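Local coordinates for protein ApaG (Shewanella oneidensis, PDB 1TZA), which is of unknown function and belongs to the ApaG family, whose domain has an immunoglobulin-like, E-set type of beta-sandwich architecture, at residues Q42-A56 and T91-E105. Numbering follows the deposited sequence.
Sequences QAAKLETRHWIITDA and TPFGIMYGTYGMVSE
Lys45 and Val103 form a hydrogen-bonded pair of the antiparallel strands 44-55 and 93-104, Lys45 N reaching Val103 O at 2.8 Å; the series continues through His50-Thr99 and Ile52-Tyr97 to Thr54-Ile95. It is broken once, at a classic beta bulge: Glu47 N and Thr48 N both donate to Gly101 O, at 2.9 and 3.2 Å, and the register slips by one. Gly98 lies opposite Trp51, where a beta carbon would collide with His50 O.

On the buried face, the selenomethionine Met96 lays its methyl CE over one face of the Trp51 six-membered ring in a CH-pi contact, 3.5 Å from CD2; its SE stands farther above the same ring, 5.2 Å from the centroid, a Met-aromatic contact, while Tyr97 O sits at the ring edge. Trp51 CZ2 approaches Tyr100 OH, the two rings inclined at 77°, and that hydroxyl is hydrogen-bonded to Tyr83 of the facing sheet. Leu46, its CG anti to the backbone N (chi1 -169°), holds CD1 over the Tyr100 face, 4.0 Å from the centroid. Arg49 lays CB at the edge of the same ring, and its end leads off to a salt bridge with Glu18 of the second subunit. Replacing Trp51 with an alanine would probably leave Met96 CE without its aromatic platform and open a gap beside Tyr100.

On the other face, Ile52 CB lies over the Tyr97 ring in a CH-pi contact, 3.8 Å from the centroid, with CG2 against CZ.

With Tyr32 and Ile34 of strand 28-38 packing against Trp51 and Tyr100, this is a twisted antiparallel strand pair facing the core of an immunoglobulin-like beta sandwich.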
# COMPACT_ATOMS: atom_id res chain seq x y z
N GLN A 42 22.62 -23.22 -2.46
CA GLN A 42 21.57 -23.86 -3.24
C GLN A 42 20.33 -22.96 -3.31
O GLN A 42 20.08 -22.18 -2.40
CB GLN A 42 21.24 -25.19 -2.56
CG GLN A 42 19.99 -25.92 -2.99
CD GLN A 42 19.86 -27.23 -2.23
OE1 GLN A 42 20.11 -27.29 -1.02
NE2 GLN A 42 19.46 -28.29 -2.93
N ALA A 43 19.58 -23.06 -4.40
CA ALA A 43 18.39 -22.24 -4.57
C ALA A 43 17.35 -22.53 -3.50
O ALA A 43 17.25 -23.65 -3.01
CB ALA A 43 17.79 -22.46 -5.96
N ALA A 44 16.58 -21.50 -3.14
CA ALA A 44 15.54 -21.63 -2.12
C ALA A 44 14.25 -20.97 -2.62
O ALA A 44 14.27 -19.83 -3.11
CB ALA A 44 15.99 -20.98 -0.82
N LYS A 45 13.15 -21.69 -2.51
CA LYS A 45 11.86 -21.20 -2.96
C LYS A 45 10.94 -20.84 -1.80
O LYS A 45 10.70 -21.66 -0.90
CB LYS A 45 11.21 -22.27 -3.84
CG LYS A 45 9.88 -21.88 -4.46
CD LYS A 45 9.38 -23.04 -5.29
CE LYS A 45 8.05 -22.73 -5.92
NZ LYS A 45 7.53 -23.92 -6.65
N LEU A 46 10.43 -19.62 -1.84
CA LEU A 46 9.52 -19.13 -0.80
C LEU A 46 8.10 -19.62 -1.12
O LEU A 46 7.48 -19.13 -2.06
CB LEU A 46 9.56 -17.60 -0.75
CG LEU A 46 8.89 -16.90 0.43
CD1 LEU A 46 9.39 -15.46 0.53
CD2 LEU A 46 7.38 -16.95 0.26
N GLU A 47 7.59 -20.56 -0.35
CA GLU A 47 6.26 -21.09 -0.61
C GLU A 47 5.13 -20.46 0.20
O GLU A 47 4.06 -20.18 -0.35
CB GLU A 47 6.25 -22.61 -0.40
CG GLU A 47 7.02 -23.36 -1.48
CD GLU A 47 6.87 -24.86 -1.38
OE1 GLU A 47 7.16 -25.56 -2.38
OE2 GLU A 47 6.46 -25.36 -0.31
N THR A 48 5.36 -20.23 1.49
CA THR A 48 4.33 -19.63 2.34
C THR A 48 4.82 -18.52 3.25
O THR A 48 6.02 -18.32 3.45
CB THR A 48 3.69 -20.67 3.27
OG1 THR A 48 4.70 -21.17 4.16
CG2 THR A 48 3.09 -21.82 2.49
N ARG A 49 3.87 -17.78 3.81
CA ARG A 49 4.19 -16.72 4.74
C ARG A 49 3.20 -16.83 5.88
O ARG A 49 2.10 -17.35 5.71
CB ARG A 49 4.08 -15.34 4.08
CG ARG A 49 2.70 -14.97 3.57
CD ARG A 49 2.67 -13.50 3.13
NE ARG A 49 1.80 -13.29 1.98
CZ ARG A 49 0.48 -13.37 1.99
NH1 ARG A 49 -0.17 -13.67 3.11
NH2 ARG A 49 -0.20 -13.17 0.87
N HIS A 50 3.61 -16.37 7.04
CA HIS A 50 2.76 -16.40 8.22
C HIS A 50 3.13 -15.18 9.03
O HIS A 50 4.22 -15.11 9.61
CB HIS A 50 2.99 -17.68 9.03
CG HIS A 50 2.20 -17.72 10.30
ND1 HIS A 50 0.83 -17.56 10.34
CD2 HIS A 50 2.59 -17.88 11.59
CE1 HIS A 50 0.42 -17.61 11.59
NE2 HIS A 50 1.46 -17.80 12.37
N TRP A 51 2.23 -14.21 9.05
CA TRP A 51 2.43 -12.96 9.77
C TRP A 51 1.65 -12.88 11.07
O TRP A 51 0.63 -13.53 11.24
CB TRP A 51 2.01 -11.77 8.89
CG TRP A 51 2.89 -11.47 7.71
CD1 TRP A 51 2.54 -11.54 6.38
CD2 TRP A 51 4.23 -10.96 7.74
NE1 TRP A 51 3.57 -11.09 5.59
CE2 TRP A 51 4.62 -10.73 6.40
CE3 TRP A 51 5.13 -10.66 8.77
CZ2 TRP A 51 5.88 -10.21 6.07
CZ3 TRP A 51 6.38 -10.15 8.44
CH2 TRP A 51 6.74 -9.93 7.10
N ILE A 52 2.17 -12.07 11.98
CA ILE A 52 1.52 -11.79 13.25
C ILE A 52 1.64 -10.28 13.33
O ILE A 52 2.73 -9.73 13.40
CB ILE A 52 2.25 -12.45 14.45
CG1 ILE A 52 1.97 -13.96 14.47
CG2 ILE A 52 1.77 -11.83 15.77
CD1 ILE A 52 2.76 -14.73 13.44
N ILE A 53 0.50 -9.62 13.27
CA ILE A 53 0.44 -8.17 13.28
C ILE A 53 -0.23 -7.70 14.56
O ILE A 53 -1.33 -8.14 14.90
CB ILE A 53 -0.35 -7.68 12.05
CG1 ILE A 53 0.27 -8.32 10.79
CG2 ILE A 53 -0.33 -6.16 11.97
CD1 ILE A 53 -0.55 -8.13 9.53
N THR A 54 0.45 -6.79 15.27
CA THR A 54 -0.05 -6.27 16.53
C THR A 54 -0.14 -4.75 16.57
O THR A 54 0.83 -4.07 16.22
CB THR A 54 0.87 -6.73 17.68
OG1 THR A 54 1.06 -8.15 17.60
CG2 THR A 54 0.27 -6.38 19.04
N ASP A 55 -1.29 -4.22 16.98
CA ASP A 55 -1.45 -2.77 17.08
C ASP A 55 -0.91 -2.33 18.44
O ASP A 55 -0.52 -3.17 19.26
CB ASP A 55 -2.92 -2.33 16.89
CG ASP A 55 -3.85 -2.79 18.02
OD1 ASP A 55 -3.36 -3.19 19.09
OD2 ASP A 55 -5.08 -2.73 17.82
N ALA A 56 -0.90 -1.03 18.69
CA ALA A 56 -0.38 -0.49 19.94
C ALA A 56 -0.98 -1.09 21.21
O ALA A 56 -0.35 -1.05 22.26
CB ALA A 56 -0.54 1.03 19.96
N THR A 91 -4.08 1.64 14.85
CA THR A 91 -3.28 2.54 15.71
C THR A 91 -2.06 3.00 14.92
O THR A 91 -1.61 2.30 14.02
CB THR A 91 -2.79 1.83 17.02
OG1 THR A 91 -2.09 0.62 16.68
CG2 THR A 91 -3.97 1.50 17.93
N PRO A 92 -1.53 4.20 15.22
CA PRO A 92 -0.36 4.73 14.50
C PRO A 92 0.95 4.00 14.79
O PRO A 92 2.00 4.33 14.23
CB PRO A 92 -0.32 6.19 14.93
CG PRO A 92 -0.88 6.15 16.32
CD PRO A 92 -2.06 5.21 16.15
N PHE A 93 0.89 3.01 15.68
CA PHE A 93 2.06 2.22 16.02
C PHE A 93 1.67 0.77 16.11
O PHE A 93 0.56 0.45 16.53
CB PHE A 93 2.66 2.64 17.35
CG PHE A 93 3.79 1.73 17.80
CD1 PHE A 93 5.03 1.80 17.19
CD2 PHE A 93 3.58 0.79 18.80
CE1 PHE A 93 6.07 0.93 17.56
CE2 PHE A 93 4.60 -0.08 19.18
CZ PHE A 93 5.85 -0.01 18.56
N GLY A 94 2.59 -0.11 15.74
CA GLY A 94 2.34 -1.53 15.79
C GLY A 94 3.60 -2.30 15.46
O GLY A 94 4.63 -1.71 15.11
N ILE A 95 3.52 -3.62 15.57
CA ILE A 95 4.65 -4.50 15.30
C ILE A 95 4.28 -5.69 14.41
O ILE A 95 3.15 -6.20 14.45
CB ILE A 95 5.23 -5.06 16.62
CG1 ILE A 95 5.67 -3.91 17.53
CG2 ILE A 95 6.40 -5.98 16.34
CD1 ILE A 95 6.74 -3.04 16.94
N MSE A 96 5.23 -6.13 13.60
CA MSE A 96 5.02 -7.27 12.72
C MSE A 96 6.18 -8.27 12.85
O MSE A 96 7.33 -7.88 13.06
CB MSE A 96 4.89 -6.83 11.26
CG MSE A 96 3.52 -6.29 10.86
SE MSE A 96 3.46 -5.89 8.95
CE MSE A 96 3.15 -7.68 8.22
N TYR A 97 5.86 -9.55 12.72
CA TYR A 97 6.88 -10.60 12.77
C TYR A 97 6.24 -11.89 12.25
O TYR A 97 5.03 -11.94 12.06
CB TYR A 97 7.43 -10.78 14.21
CG TYR A 97 6.48 -11.42 15.20
CD1 TYR A 97 6.29 -12.80 15.22
CD2 TYR A 97 5.82 -10.66 16.16
CE1 TYR A 97 5.45 -13.40 16.16
CE2 TYR A 97 4.98 -11.24 17.10
CZ TYR A 97 4.81 -12.61 17.10
OH TYR A 97 3.98 -13.19 18.02
N GLY A 98 7.06 -12.91 12.00
CA GLY A 98 6.52 -14.16 11.50
C GLY A 98 7.57 -15.03 10.82
O GLY A 98 8.75 -14.96 11.15
N THR A 99 7.13 -15.84 9.87
CA THR A 99 8.03 -16.72 9.15
C THR A 99 7.59 -16.97 7.72
O THR A 99 6.43 -16.76 7.37
CB THR A 99 8.15 -18.09 9.84
OG1 THR A 99 6.87 -18.72 9.87
CG2 THR A 99 8.65 -17.93 11.27
N TYR A 100 8.54 -17.40 6.90
CA TYR A 100 8.30 -17.73 5.51
C TYR A 100 8.57 -19.23 5.41
O TYR A 100 9.58 -19.71 5.91
CB TYR A 100 9.29 -16.99 4.60
CG TYR A 100 9.03 -15.52 4.44
CD1 TYR A 100 7.76 -15.05 4.13
CD2 TYR A 100 10.07 -14.60 4.55
CE1 TYR A 100 7.52 -13.69 3.93
CE2 TYR A 100 9.85 -13.24 4.35
CZ TYR A 100 8.57 -12.78 4.03
OH TYR A 100 8.34 -11.44 3.80
N GLY A 101 7.66 -19.96 4.77
CA GLY A 101 7.87 -21.39 4.62
C GLY A 101 8.73 -21.61 3.38
O GLY A 101 8.23 -21.50 2.27
N MSE A 102 10.01 -21.92 3.57
CA MSE A 102 10.91 -22.14 2.45
C MSE A 102 11.08 -23.62 2.09
O MSE A 102 10.88 -24.50 2.93
CB MSE A 102 12.31 -21.59 2.76
CG MSE A 102 12.37 -20.18 3.34
SE MSE A 102 11.83 -18.79 2.10
CE MSE A 102 12.98 -19.24 0.59
N VAL A 103 11.47 -23.87 0.85
CA VAL A 103 11.74 -25.23 0.38
C VAL A 103 12.99 -25.11 -0.49
O VAL A 103 13.09 -24.19 -1.31
CB VAL A 103 10.57 -25.85 -0.43
CG1 VAL A 103 10.24 -24.99 -1.63
CG2 VAL A 103 10.95 -27.26 -0.88
N SER A 104 13.94 -26.02 -0.31
CA SER A 104 15.18 -25.99 -1.07
C SER A 104 15.12 -26.84 -2.33
O SER A 104 14.23 -27.67 -2.49
CB SER A 104 16.35 -26.46 -0.20
OG SER A 104 16.20 -27.84 0.11
N GLU A 105 16.08 -26.61 -3.22
CA GLU A 105 16.19 -27.35 -4.46
C GLU A 105 16.16 -28.84 -4.13
O GLU A 105 15.56 -29.64 -4.85
CB GLU A 105 17.52 -27.01 -5.15
CG GLU A 105 17.74 -27.67 -6.50
CD GLU A 105 17.13 -26.88 -7.64
OE1 GLU A 105 17.60 -25.75 -7.88
OE2 GLU A 105 16.19 -27.39 -8.30